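Local coordinates for protein pyocyanin demethylase (Mycobacterium fortuitum subsp. fortuitum DSM 46621 = ATCC 6841, PDB 5K21) that breaks down pyocyanin, a phenazine of Pseudomonas aeruginosa, by a tautomerizing demethylation and so inhibits biofilms of that bacterium, at residues M15-K20 with Y128-T133; N69-C74 with L90-L95; F86-T91 with A101-T106. One frame throughout, in Å; residues are numbered along the deposited sequence.

All three interactions join neighbouring strands of one antiparallel eight-stranded barrel. Interaction 1 brings the first strand, 13-27, to the last, 127-132, and closes the cylinder; interactions 2 and 3 follow each other along the chain inside the long loop it closes. Interaction 2 pairs strand 70-80 with 83-92, interaction 3 pairs 83-92 with 98-105, and they share Leu90 and Thr91. Their centres lie about 15 Å apart. Interactions 1 and 2 sit on opposite sides of the chain's centre, about 19 Å apart, whereas Ile102 of interaction 3 packs on Leu130 and Leu132 of interaction 1. Tyr128 and Cys74, on strands 127-132 and 70-80, and His93, just past the end of strand 83-92, line one phenazin-1-ol pocket.

Interaction 1: M15-K20 with Y128-T133; sequences MTLDVK and YELKLT
Leu17 and Tyr128 form one of two antiparallel hydrogen-bonded pairs that zip the first strand of the barrel to its last. Leu17 N reaches Tyr128 O at 2.9 Å, and Tyr128 N returns a bond to Leu17 O. In the second pair, Met15 with Leu130, the bonds are unequal: Leu130 N gives Met15 O an almost straight bond of 2.8 Å, while Met15 N reaches Leu130 O at a longer 3.2 Å and less straight.

The polar side-chain contact belongs to the outer face, where Thr16 and Glu129 form the non-hydrogen-bonded pair between these two. Glu129 bends at its second torsion (chi2 62°), which folds its carboxylate back over the neighbouring strand. Thr16 OG1 donates to the syn lone pair of Glu129 OE1 in a short 2.5 Å bond. A water donates both to Thr16 OG1 and to Glu129 OE2, at 2.6 Å from OE2, so hydroxyl, carboxylate and water form a ring of bonds that fixes the carboxylate's rotation.

Apolar contacts occupy the inner face. Val19 CG2 stands 3.4 Å from the centroid of the Tyr128 ring, only 1° off the ring normal, a well-centred CH-pi contact; Leu17 CD1 lies near the ring's edge. Farther along, Leu17 CD1 meets Leu130 CD1 at 4.1 Å, and the Met15 chain, bent at chi3, brings CE to Leu132 CD1 at 4.0 Å.

The Tyr128 side chain also touches phenazin-1-ol, and its OH is hydrogen-bonded to Asp56. Strand 39-48 flanks this seam beyond 13-27, strand 114-119 flanks it beyond 127-132, and strand 70-80 contributes Leu76, Ile78 and Leu80 from across the barrel.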
ATOM      1  N   MET B  15     -11.440  -8.861 -18.869  1.00 24.23           N
ATOM      2  CA  MET B  15     -10.838  -7.790 -19.642  1.00 25.18           C
ATOM      3  C   MET B  15      -9.404  -8.208 -19.935  1.00 24.84           C
ATOM      4  O   MET B  15      -8.750  -8.796 -19.066  1.00 23.45           O
ATOM      5  CB  MET B  15     -10.886  -6.494 -18.827  1.00 30.90           C
ATOM      6  CG  MET B  15     -11.030  -5.218 -19.549  1.00 41.39           C
ATOM      7  SD  MET B  15     -10.944  -3.898 -18.304  1.00 45.27           S
ATOM      8  CE  MET B  15     -12.325  -4.209 -17.240  1.00 39.62           C
ATOM      9  N   THR B  16      -8.948  -7.967 -21.168  1.00 23.29           N
ATOM     10  CA  THR B  16      -7.583  -8.263 -21.604  1.00 23.98           C
ATOM     11  C   THR B  16      -6.901  -6.951 -21.972  1.00 22.87           C
ATOM     12  O   THR B  16      -7.262  -6.331 -22.975  1.00 24.01           O
ATOM     13  CB  THR B  16      -7.580  -9.195 -22.812  1.00 28.12           C
ATOM     14  OG1 THR B  16      -8.360 -10.370 -22.535  1.00 30.64           O
ATOM     15  CG2 THR B  16      -6.163  -9.583 -23.165  1.00 30.23           C
ATOM     16  N   LEU B  17      -5.899  -6.550 -21.203  1.00 21.26           N
ATOM     17  CA  LEU B  17      -5.209  -5.283 -21.418  1.00 21.48           C
ATOM     18  C   LEU B  17      -3.771  -5.508 -21.859  1.00 23.62           C
ATOM     19  O   LEU B  17      -3.034  -6.279 -21.236  1.00 23.55           O
ATOM     20  CB  LEU B  17      -5.232  -4.434 -20.155  1.00 20.92           C
ATOM     21  CG  LEU B  17      -6.613  -4.192 -19.578  1.00 25.34           C
ATOM     22  CD1 LEU B  17      -6.469  -3.475 -18.272  1.00 25.29           C
ATOM     23  CD2 LEU B  17      -7.502  -3.405 -20.535  1.00 29.91           C
ATOM     24  N   ASP B  18      -3.375  -4.820 -22.930  1.00 23.21           N
ATOM     25  CA  ASP B  18      -1.985  -4.784 -23.349  1.00 23.52           C
ATOM     26  C   ASP B  18      -1.256  -3.706 -22.559  1.00 25.59           C
ATOM     27  O   ASP B  18      -1.775  -2.601 -22.354  1.00 23.57           O
ATOM     28  CB  ASP B  18      -1.892  -4.522 -24.850  1.00 27.35           C
ATOM     29  CG  ASP B  18      -2.628  -5.588 -25.659  1.00 33.77           C
ATOM     30  OD1 ASP B  18      -2.606  -6.767 -25.229  1.00 34.89           O
ATOM     31  OD2 ASP B  18      -3.287  -5.237 -26.662  1.00 31.66           O
ATOM     32  N   VAL B  19      -0.066  -4.054 -22.080  1.00 24.60           N
ATOM     33  CA  VAL B  19       0.657  -3.252 -21.104  1.00 24.03           C
ATOM     34  C   VAL B  19       2.006  -2.867 -21.698  1.00 26.39           C
ATOM     35  O   VAL B  19       2.750  -3.731 -22.178  1.00 26.68           O
ATOM     36  CB  VAL B  19       0.821  -4.019 -19.777  1.00 24.73           C
ATOM     37  CG1 VAL B  19       1.464  -3.160 -18.718  1.00 21.91           C
ATOM     38  CG2 VAL B  19      -0.537  -4.493 -19.281  1.00 25.22           C
ATOM     39  N   LYS B  20       2.284  -1.571 -21.730  1.00 25.05           N
ATOM     40  CA  LYS B  20       3.576  -1.054 -22.164  1.00 26.32           C
ATOM     41  C   LYS B  20       4.213  -0.312 -20.997  1.00 25.67           C
ATOM     42  O   LYS B  20       3.642   0.665 -20.512  1.00 24.16           O
ATOM     43  CB  LYS B  20       3.403  -0.121 -23.366  1.00 29.24           C
ATOM     44  N   TYR B 128      -2.339  -7.903 -18.936  1.00 21.15           N
ATOM     45  CA  TYR B 128      -3.121  -8.158 -17.737  1.00 19.23           C
ATOM     46  C   TYR B 128      -4.406  -8.832 -18.175  1.00 21.31           C
ATOM     47  O   TYR B 128      -5.111  -8.308 -19.054  1.00 21.00           O
ATOM     48  CB  TYR B 128      -3.504  -6.885 -16.993  1.00 19.28           C
ATOM     49  CG  TYR B 128      -2.402  -6.001 -16.523  1.00 20.23           C
ATOM     50  CD1 TYR B 128      -1.147  -6.498 -16.252  1.00 22.85           C
ATOM     51  CD2 TYR B 128      -2.642  -4.643 -16.318  1.00 23.24           C
ATOM     52  CE1 TYR B 128      -0.125  -5.659 -15.809  1.00 25.26           C
ATOM     53  CE2 TYR B 128      -1.623  -3.792 -15.853  1.00 24.99           C
ATOM     54  CZ  TYR B 128      -0.377  -4.311 -15.602  1.00 25.18           C
ATOM     55  OH  TYR B 128       0.638  -3.476 -15.145  1.00 28.09           O
ATOM     56  N   GLU B 129      -4.736  -9.941 -17.532  1.00 25.47           N
ATOM     57  CA  GLU B 129      -6.014 -10.610 -17.766  1.00 22.51           C
ATOM     58  C   GLU B 129      -6.824 -10.518 -16.480  1.00 23.06           C
ATOM     59  O   GLU B 129      -6.416 -11.033 -15.436  1.00 23.31           O
ATOM     60  CB  GLU B 129      -5.805 -12.056 -18.217  1.00 23.82           C
ATOM     61  CG  GLU B 129      -7.098 -12.789 -18.537  1.00 29.09           C
ATOM     62  CD  GLU B 129      -7.882 -12.140 -19.703  1.00 30.00           C
ATOM     63  OE1 GLU B 129      -7.236 -11.662 -20.670  1.00 28.86           O
ATOM     64  OE2 GLU B 129      -9.140 -12.118 -19.656  1.00 26.95           O
ATOM     65  N   LEU B 130      -7.944  -9.815 -16.550  1.00 22.06           N
ATOM     66  CA  LEU B 130      -8.754  -9.524 -15.379  1.00 19.97           C
ATOM     67  C   LEU B 130     -10.003 -10.393 -15.355  1.00 20.63           C
ATOM     68  O   LEU B 130     -10.608 -10.647 -16.403  1.00 22.07           O
ATOM     69  CB  LEU B 130      -9.175  -8.060 -15.374  1.00 21.36           C
ATOM     70  CG  LEU B 130      -8.086  -7.073 -14.952  1.00 23.51           C
ATOM     71  CD1 LEU B 130      -7.087  -6.882 -16.087  1.00 28.42           C
ATOM     72  CD2 LEU B 130      -8.684  -5.783 -14.540  1.00 25.81           C
ATOM     73  N   LYS B 131     -10.356 -10.866 -14.160  1.00 21.29           N
ATOM     74  CA  LYS B 131     -11.668 -11.438 -13.874  1.00 25.34           C
ATOM     75  C   LYS B 131     -12.224 -10.665 -12.687  1.00 26.90           C
ATOM     76  O   LYS B 131     -11.704 -10.779 -11.571  1.00 26.98           O
ATOM     77  CB  LYS B 131     -11.589 -12.926 -13.564  1.00 26.84           C
ATOM     78  CG  LYS B 131     -12.980 -13.544 -13.330  1.00 30.17           C
ATOM     79  CD  LYS B 131     -12.937 -14.988 -12.878  1.00 36.03           C
ATOM     80  CE  LYS B 131     -14.315 -15.435 -12.400  1.00 40.84           C
ATOM     81  NZ  LYS B 131     -14.308 -16.755 -11.691  1.00 45.13           N
ATOM     82  N   LEU B 132     -13.257  -9.865 -12.928  1.00 25.32           N
ATOM     83  CA  LEU B 132     -13.837  -9.006 -11.906  1.00 30.94           C
ATOM     84  C   LEU B 132     -15.206  -9.547 -11.529  1.00 36.42           C
ATOM     85  O   LEU B 132     -16.011  -9.859 -12.411  1.00 38.33           O
ATOM     86  CB  LEU B 132     -14.009  -7.568 -12.402  1.00 35.08           C
ATOM     87  CG  LEU B 132     -12.713  -6.775 -12.582  1.00 34.89           C
ATOM     88  CD1 LEU B 132     -12.453  -6.646 -14.069  1.00 36.59           C
ATOM     89  CD2 LEU B 132     -12.728  -5.447 -11.883  1.00 35.98           C
ATOM     90  N   THR B 133     -15.468  -9.632 -10.232  1.00 40.35           N
ATOM     91  CA  THR B 133     -16.732 -10.139  -9.712  1.00 48.99           C
ATOM     92  C   THR B 133     -17.461  -9.050  -8.924  1.00 51.59           C
ATOM     93  O   THR B 133     -16.836  -8.075  -8.486  1.00 50.33           O
ATOM     94  CB  THR B 133     -16.509 -11.382  -8.833  1.00 53.50           C
ATOM     95  OG1 THR B 133     -15.494 -11.117  -7.847  1.00 53.54           O
ATOM     96  CG2 THR B 133     -16.082 -12.557  -9.707  1.00 52.95           C
TER
HETATM   97  O   HOH W   1     -10.773 -10.862 -21.174  1.00 27.77           O

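Interaction 2: N69-C74 with L90-L95; sequences NPMTYC and LTPHTL. With 6QF (phenazin-1-ol), chain F.
Met71 folds over Leu90 and Pro92 at the open end of an antiparallel beta hairpin, strands 70-80 and 83-92 of the barrel. Successive turns of its chain (chi1 -68°, chi2 -74°) carry the thioether across to the partner strand, where CE rests on Leu90 CG at 3.8 Å and SD on Pro92 CD at 3.7 Å. Tyr73 CB extends this apolar patch along Leu90 CD1, and the second subunit covers it, its Tyr55 packing on Met71 and its Thr77 on Leu90.

Backbone bonds hold the strands together beneath. Thr72 and Thr91 are the hydrogen-bonded pair, with Thr72 N to Thr91 O at 3.0 Å and Thr91 N to Thr72 O closing the ring. His93 N extends the pairing past the non-hydrogen-bonded Met71-Pro92 pair by a 2.7 Å bond to Pro70 O; Pro70, a proline, has no N-H to return it. On the side of the two threonines, a water joins Thr72 OG1 to Thr91 OG1.

From here the contact turns to the ligand pocket. Thr72 CG2 presses on His93 CB at 3.4 Å, with OG1 equally near, where the imidazole begins, although His93 is poorly ordered. Phe62 meets that ring edge-to-face. Cys74, in a disulfide with Cys60, puts SG 3.7 Å from phenazin-1-ol C15. At the polar end of the contact, His93 NE2 donates to O19 of phenazin-1-ol at 2.9 Å.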
ATOM      1  N   ASN B  69      14.077 -17.745  -5.355  1.00 78.95           N
ATOM      2  CA  ASN B  69      12.791 -17.064  -5.431  1.00 69.44           C
ATOM      3  C   ASN B  69      12.855 -15.669  -4.820  1.00 64.51           C
ATOM      4  O   ASN B  69      12.931 -15.531  -3.590  1.00 64.47           O
ATOM      5  CB  ASN B  69      11.713 -17.889  -4.724  1.00 66.43           C
ATOM      6  N   PRO B  70      12.788 -14.615  -5.628  1.00 60.87           N
ATOM      7  CA  PRO B  70      12.590 -13.276  -5.065  1.00 57.01           C
ATOM      8  C   PRO B  70      11.111 -12.950  -4.935  1.00 52.19           C
ATOM      9  O   PRO B  70      10.409 -12.848  -5.943  1.00 53.51           O
ATOM     10  CB  PRO B  70      13.288 -12.367  -6.081  1.00 57.00           C
ATOM     11  CG  PRO B  70      13.129 -13.078  -7.385  1.00 58.74           C
ATOM     12  CD  PRO B  70      12.995 -14.564  -7.086  1.00 61.29           C
ATOM     13  N   MET B  71      10.628 -12.816  -3.703  1.00 47.58           N
ATOM     14  CA  MET B  71       9.232 -12.507  -3.427  1.00 44.41           C
ATOM     15  C   MET B  71       9.029 -11.001  -3.377  1.00 34.60           C
ATOM     16  O   MET B  71       9.826 -10.280  -2.766  1.00 30.35           O
ATOM     17  CB  MET B  71       8.793 -13.108  -2.090  1.00 49.14           C
ATOM     18  CG  MET B  71       8.720 -14.627  -2.041  1.00 60.29           C
ATOM     19  SD  MET B  71       7.305 -15.316  -2.916  1.00 65.70           S
ATOM     20  CE  MET B  71       5.927 -14.550  -2.068  1.00 66.90           C
ATOM     21  N   THR B  72       7.949 -10.526  -4.004  1.00 30.06           N
ATOM     22  CA  THR B  72       7.586  -9.118  -3.941  1.00 27.92           C
ATOM     23  C   THR B  72       6.165  -8.971  -3.447  1.00 26.86           C
ATOM     24  O   THR B  72       5.269  -9.745  -3.822  1.00 27.80           O
ATOM     25  CB  THR B  72       7.646  -8.356  -5.291  1.00 31.80           C
ATOM     26  OG1 THR B  72       6.870  -9.037  -6.280  1.00 33.35           O
ATOM     27  CG2 THR B  72       9.069  -8.150  -5.763  1.00 34.04           C
ATOM     28  N   TYR B  73       5.983  -7.950  -2.621  1.00 26.62           N
ATOM     29  CA  TYR B  73       4.683  -7.384  -2.326  1.00 25.72           C
ATOM     30  C   TYR B  73       4.453  -6.245  -3.311  1.00 22.65           C
ATOM     31  O   TYR B  73       5.242  -5.294  -3.351  1.00 20.85           O
ATOM     32  CB  TYR B  73       4.635  -6.901  -0.879  1.00 28.36           C
ATOM     33  CG  TYR B  73       3.496  -5.966  -0.605  1.00 33.13           C
ATOM     34  CD1 TYR B  73       2.202  -6.309  -0.957  1.00 38.11           C
ATOM     35  CD2 TYR B  73       3.707  -4.744   0.015  1.00 35.46           C
ATOM     36  CE1 TYR B  73       1.149  -5.453  -0.724  1.00 40.86           C
ATOM     37  CE2 TYR B  73       2.651  -3.880   0.260  1.00 37.88           C
ATOM     38  CZ  TYR B  73       1.378  -4.248  -0.106  1.00 41.17           C
ATOM     39  OH  TYR B  73       0.314  -3.406   0.130  1.00 48.89           O
ATOM     40  N   CYS B  74       3.415  -6.366  -4.142  1.00 23.90           N
ATOM     41  CA  CYS B  74       3.124  -5.372  -5.169  1.00 24.05           C
ATOM     42  C   CYS B  74       1.738  -4.783  -4.971  1.00 24.09           C
ATOM     43  O   CYS B  74       0.790  -5.484  -4.578  1.00 22.20           O
ATOM     44  CB  CYS B  74       3.196  -5.957  -6.570  1.00 26.86           C
ATOM     45  SG  CYS B  74       4.811  -6.512  -7.053  1.00 31.15           S
ATOM     46  N   LEU B  90       1.375 -10.871  -3.398  1.00 25.00           N
ATOM     47  CA  LEU B  90       2.594 -11.301  -2.719  1.00 26.63           C
ATOM     48  C   LEU B  90       3.009 -12.585  -3.429  1.00 32.11           C
ATOM     49  O   LEU B  90       2.458 -13.659  -3.157  1.00 29.76           O
ATOM     50  CB  LEU B  90       2.370 -11.520  -1.229  1.00 30.17           C
ATOM     51  CG  LEU B  90       3.602 -12.034  -0.470  1.00 32.63           C
ATOM     52  CD1 LEU B  90       4.660 -10.937  -0.400  1.00 29.45           C
ATOM     53  CD2 LEU B  90       3.249 -12.495   0.932  1.00 32.77           C
ATOM     54  N   THR B  91       3.923 -12.478  -4.380  1.00 32.36           N
ATOM     55  CA  THR B  91       4.212 -13.608  -5.264  1.00 35.49           C
ATOM     56  C   THR B  91       5.672 -13.555  -5.621  1.00 36.86           C
ATOM     57  O   THR B  91       6.331 -12.520  -5.463  1.00 37.38           O
ATOM     58  CB  THR B  91       3.383 -13.549  -6.554  1.00 36.09           C
ATOM     59  OG1 THR B  91       3.778 -12.391  -7.300  1.00 37.41           O
ATOM     60  CG2 THR B  91       1.894 -13.460  -6.281  1.00 35.04           C
ATOM     61  N   PRO B  92       6.216 -14.638  -6.164  1.00 40.28           N
ATOM     62  CA  PRO B  92       7.523 -14.544  -6.808  1.00 44.74           C
ATOM     63  C   PRO B  92       7.509 -13.468  -7.882  1.00 47.21           C
ATOM     64  O   PRO B  92       6.506 -13.256  -8.566  1.00 43.67           O
ATOM     65  CB  PRO B  92       7.734 -15.945  -7.394  1.00 46.79           C
ATOM     66  CG  PRO B  92       6.899 -16.848  -6.522  1.00 46.41           C
ATOM     67  CD  PRO B  92       5.699 -16.021  -6.146  1.00 43.94           C
ATOM     68  N   HIS B  93       8.629 -12.769  -8.005  1.00 55.34           N
ATOM     69  CA  HIS B  93       8.774 -11.683  -8.960  1.00 62.16           C
ATOM     70  C   HIS B  93       9.732 -12.156 -10.048  1.00 61.41           C
ATOM     71  O   HIS B  93      10.909 -11.789 -10.099  1.00 65.17           O
ATOM     72  CB  HIS B  93       9.268 -10.419  -8.259  1.00 73.36           C
ATOM     73  CG  HIS B  93       9.173  -9.183  -9.099  1.00 81.29           C
ATOM     74  ND1 HIS B  93      10.244  -8.673  -9.801  1.00 86.15           N
ATOM     75  CD2 HIS B  93       8.131  -8.351  -9.344  1.00 82.48           C
ATOM     76  CE1 HIS B  93       9.866  -7.582 -10.443  1.00 87.02           C
ATOM     77  NE2 HIS B  93       8.589  -7.365 -10.183  1.00 84.65           N
ATOM     78  N   THR B  94       9.206 -13.038 -10.890  1.00 55.81           N
ATOM     79  CA  THR B  94       9.923 -13.685 -11.972  1.00 54.48           C
ATOM     80  C   THR B  94       9.162 -13.437 -13.267  1.00 50.86           C
ATOM     81  O   THR B  94       8.123 -12.780 -13.281  1.00 49.52           O
ATOM     82  CB  THR B  94      10.066 -15.189 -11.706  1.00 56.20           C
ATOM     83  OG1 THR B  94       8.792 -15.823 -11.871  1.00 52.57           O
ATOM     84  CG2 THR B  94      10.571 -15.446 -10.299  1.00 56.79           C
ATOM     85  N   LEU B  95       9.676 -13.978 -14.368  1.00 49.51           N
ATOM     86  CA  LEU B  95       8.987 -13.842 -15.648  1.00 46.32           C
ATOM     87  C   LEU B  95       7.721 -14.695 -15.742  1.00 41.36           C
ATOM     88  O   LEU B  95       6.937 -14.501 -16.675  1.00 43.53           O
ATOM     89  CB  LEU B  95       9.948 -14.156 -16.793  1.00 50.55           C
ATOM     90  CG  LEU B  95      11.288 -13.421 -16.683  1.00 53.58           C
ATOM     91  CD1 LEU B  95      12.202 -13.772 -17.840  1.00 57.14           C
ATOM     92  CD2 LEU B  95      11.083 -11.906 -16.587  1.00 52.16           C
TER
HETATM   93  C4  6QF F 201       6.818  -4.326 -12.095  1.00 45.20           C
HETATM   94  C5  6QF F 201       8.254  -4.051 -11.880  1.00 43.94           C
HETATM   95  C6  6QF F 201       9.001  -3.320 -12.753  1.00 42.78           C
HETATM   96  C10 6QF F 201       4.159  -4.703 -12.698  1.00 46.56           C
HETATM   97  C13 6QF F 201       1.990  -5.668 -12.076  1.00 45.29           C
HETATM   98  C15 6QF F 201       3.863  -6.022 -10.642  1.00 45.29           C
HETATM   99  C1  6QF F 201       8.392  -2.775 -13.931  1.00 44.14           C
HETATM  100  C2  6QF F 201       7.089  -2.992 -14.173  1.00 45.19           C
HETATM  101  C3  6QF F 201       6.222  -3.766 -13.289  1.00 45.19           C
HETATM  102  N7  6QF F 201       4.914  -3.971 -13.562  1.00 47.46           N
HETATM  103  N8  6QF F 201       6.068  -5.065 -11.232  1.00 45.21           N
HETATM  104  C9  6QF F 201       4.741  -5.258 -11.510  1.00 46.45           C
HETATM  105  C11 6QF F 201       2.744  -4.956 -12.920  1.00 45.34           C
HETATM  106  C14 6QF F 201       2.567  -6.221 -10.897  1.00 45.35           C
HETATM  107  O19 6QF F 201       8.800  -4.575 -10.766  1.00 42.32           O
HETATM  108  O   HOH W   2       4.073  -9.819  -6.502  1.00 35.44           O

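Interaction 3: F86-T91 with A101-T106; sequences FARSLT and AITGGT
With its CG turned anti to its own carbonyl carbon (chi1 -50°), Phe86 brings its ring obliquely up to the backbone of Gly104 and Gly105, CD2 coming within 3.6 Å of Gly105 N. Gly104 has no side chain on this face to hold the ring off, and CZ continues to Thr106 CG2. The pairing is that of an antiparallel beta hairpin, strands 83-92 and 98-105, interrupted by a beta bulge: Ala87 faces Ile102 but Phe86 faces Gly104, leaving Thr103 as the extra residue. Its psi of -14° makes the kink.

Despite the shift, hydrogen bonds continue through the bulge. Phe86 O accepts from Thr103 N, and Phe86 N reaches Gly104 O at 2.9 Å from well above the carbonyl plane.

Thr103 turns its methyl to the aliphatic part of Arg88, CG2 lying 3.8 Å from Arg88 CD as the two side chains cross at about a right angle. The guanidinium continues to the subunit interface, where NH2 is hydrogen-bonded to Thr77 of the second subunit. Ile102 points instead to the barrel interior, against Leu130 and Leu132. Past the bulge regular pairing returns: Arg88 N bonds Ala101 O, and Ala101 N meets Arg88 O at 2.8 Å.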
ATOM      1  N   PHE B  86      -7.963  -1.532  -8.303  1.00 22.96           N
ATOM      2  CA  PHE B  86      -6.888  -1.716  -7.333  1.00 22.63           C
ATOM      3  C   PHE B  86      -6.549  -3.190  -7.211  1.00 24.06           C
ATOM      4  O   PHE B  86      -7.442  -4.026  -7.099  1.00 22.71           O
ATOM      5  CB  PHE B  86      -7.295  -1.196  -5.960  1.00 21.80           C
ATOM      6  CG  PHE B  86      -7.864   0.180  -5.990  1.00 23.91           C
ATOM      7  CD1 PHE B  86      -7.267   1.166  -6.735  1.00 24.53           C
ATOM      8  CD2 PHE B  86      -9.010   0.474  -5.276  1.00 25.79           C
ATOM      9  CE1 PHE B  86      -7.798   2.436  -6.776  1.00 26.81           C
ATOM     10  CE2 PHE B  86      -9.558   1.728  -5.310  1.00 26.71           C
ATOM     11  CZ  PHE B  86      -8.956   2.716  -6.047  1.00 27.41           C
ATOM     12  N   ALA B  87      -5.255  -3.505  -7.211  1.00 23.93           N
ATOM     13  CA  ALA B  87      -4.812  -4.881  -7.116  1.00 22.47           C
ATOM     14  C   ALA B  87      -3.567  -4.967  -6.247  1.00 22.66           C
ATOM     15  O   ALA B  87      -2.799  -4.008  -6.120  1.00 21.59           O
ATOM     16  CB  ALA B  87      -4.513  -5.460  -8.498  1.00 23.42           C
ATOM     17  N   ARG B  88      -3.356  -6.148  -5.674  1.00 21.98           N
ATOM     18  CA  ARG B  88      -2.172  -6.373  -4.855  1.00 23.63           C
ATOM     19  C   ARG B  88      -1.781  -7.839  -4.943  1.00 24.50           C
ATOM     20  O   ARG B  88      -2.609  -8.709  -5.220  1.00 25.29           O
ATOM     21  CB  ARG B  88      -2.396  -5.973  -3.396  1.00 26.78           C
ATOM     22  CG  ARG B  88      -3.439  -6.827  -2.689  1.00 31.58           C
ATOM     23  CD  ARG B  88      -3.735  -6.266  -1.315  1.00 32.59           C
ATOM     24  NE  ARG B  88      -2.675  -6.547  -0.347  1.00 31.30           N
ATOM     25  CZ  ARG B  88      -2.478  -5.847   0.760  1.00 30.98           C
ATOM     26  NH1 ARG B  88      -3.243  -4.790   1.022  1.00 31.51           N
ATOM     27  NH2 ARG B  88      -1.510  -6.182   1.605  1.00 33.91           N
ATOM     28  N   SER B  89      -0.499  -8.104  -4.709  1.00 25.48           N
ATOM     29  CA  SER B  89       0.020  -9.455  -4.791  1.00 27.09           C
ATOM     30  C   SER B  89       1.171  -9.620  -3.808  1.00 28.46           C
ATOM     31  O   SER B  89       1.822  -8.649  -3.404  1.00 26.81           O
ATOM     32  CB  SER B  89       0.491  -9.820  -6.202  1.00 27.12           C
ATOM     33  OG  SER B  89       1.463  -8.906  -6.695  1.00 30.10           O
ATOM     34  N   LEU B  90       1.375 -10.871  -3.398  1.00 25.00           N
ATOM     35  CA  LEU B  90       2.594 -11.301  -2.719  1.00 26.63           C
ATOM     36  C   LEU B  90       3.009 -12.585  -3.429  1.00 32.11           C
ATOM     37  O   LEU B  90       2.458 -13.659  -3.157  1.00 29.76           O
ATOM     38  CB  LEU B  90       2.370 -11.520  -1.229  1.00 30.17           C
ATOM     39  CG  LEU B  90       3.602 -12.034  -0.470  1.00 32.63           C
ATOM     40  CD1 LEU B  90       4.660 -10.937  -0.400  1.00 29.45           C
ATOM     41  CD2 LEU B  90       3.249 -12.495   0.932  1.00 32.77           C
ATOM     42  N   THR B  91       3.923 -12.478  -4.380  1.00 32.36           N
ATOM     43  CA  THR B  91       4.212 -13.608  -5.264  1.00 35.49           C
ATOM     44  C   THR B  91       5.672 -13.555  -5.621  1.00 36.86           C
ATOM     45  O   THR B  91       6.331 -12.520  -5.463  1.00 37.38           O
ATOM     46  CB  THR B  91       3.383 -13.549  -6.554  1.00 36.09           C
ATOM     47  OG1 THR B  91       3.778 -12.391  -7.300  1.00 37.41           O
ATOM     48  CG2 THR B  91       1.894 -13.460  -6.281  1.00 35.04           C
ATOM     49  N   ALA B 101      -4.636 -10.103  -6.521  1.00 24.36           N
ATOM     50  CA  ALA B 101      -5.998  -9.985  -6.045  1.00 26.90           C
ATOM     51  C   ALA B 101      -6.498  -8.594  -6.387  1.00 26.05           C
ATOM     52  O   ALA B 101      -5.820  -7.604  -6.108  1.00 25.58           O
ATOM     53  CB  ALA B 101      -6.077 -10.232  -4.538  1.00 28.41           C
ATOM     54  N   ILE B 102      -7.669  -8.522  -7.020  1.00 23.36           N
ATOM     55  CA  ILE B 102      -8.332  -7.237  -7.189  1.00 24.26           C
ATOM     56  C   ILE B 102      -9.109  -6.963  -5.914  1.00 23.91           C
ATOM     57  O   ILE B 102      -9.996  -7.742  -5.547  1.00 24.48           O
ATOM     58  CB  ILE B 102      -9.260  -7.240  -8.411  1.00 26.31           C
ATOM     59  CG1 ILE B 102      -8.433  -7.277  -9.694  1.00 26.87           C
ATOM     60  CG2 ILE B 102     -10.159  -6.002  -8.388  1.00 26.05           C
ATOM     61  CD1 ILE B 102      -9.281  -7.454 -10.952  1.00 29.81           C
ATOM     62  N   THR B 103      -8.777  -5.854  -5.239  1.00 23.88           N
ATOM     63  CA  THR B 103      -9.360  -5.561  -3.936  1.00 27.58           C
ATOM     64  C   THR B 103     -10.465  -4.521  -3.978  1.00 26.39           C
ATOM     65  O   THR B 103     -11.193  -4.380  -2.991  1.00 30.88           O
ATOM     66  CB  THR B 103      -8.294  -5.070  -2.960  1.00 30.43           C
ATOM     67  OG1 THR B 103      -7.703  -3.894  -3.501  1.00 26.74           O
ATOM     68  CG2 THR B 103      -7.225  -6.131  -2.732  1.00 33.58           C
ATOM     69  N   GLY B 104     -10.602  -3.794  -5.076  1.00 26.76           N
ATOM     70  CA  GLY B 104     -11.640  -2.794  -5.185  1.00 28.43           C
ATOM     71  C   GLY B 104     -11.415  -1.942  -6.415  1.00 26.85           C
ATOM     72  O   GLY B 104     -10.612  -2.279  -7.294  1.00 25.97           O
ATOM     73  N   GLY B 105     -12.177  -0.859  -6.485  1.00 31.49           N
ATOM     74  CA  GLY B 105     -12.054   0.071  -7.591  1.00 28.12           C
ATOM     75  C   GLY B 105     -13.012   1.222  -7.403  1.00 31.03           C
ATOM     76  O   GLY B 105     -13.636   1.366  -6.348  1.00 31.83           O
ATOM     77  N   THR B 106     -13.130   2.037  -8.455  1.00 30.69           N
ATOM     78  CA  THR B 106     -14.012   3.196  -8.462  1.00 28.97           C
ATOM     79  C   THR B 106     -14.870   3.155  -9.717  1.00 29.12           C
ATOM     80  O   THR B 106     -14.593   2.405 -10.661  1.00 29.60           O
ATOM     81  CB  THR B 106     -13.221   4.516  -8.426  1.00 30.09           C
ATOM     82  OG1 THR B 106     -12.439   4.639  -9.616  1.00 29.13           O
ATOM     83  CG2 THR B 106     -12.316   4.588  -7.210  1.00 31.03           C
TER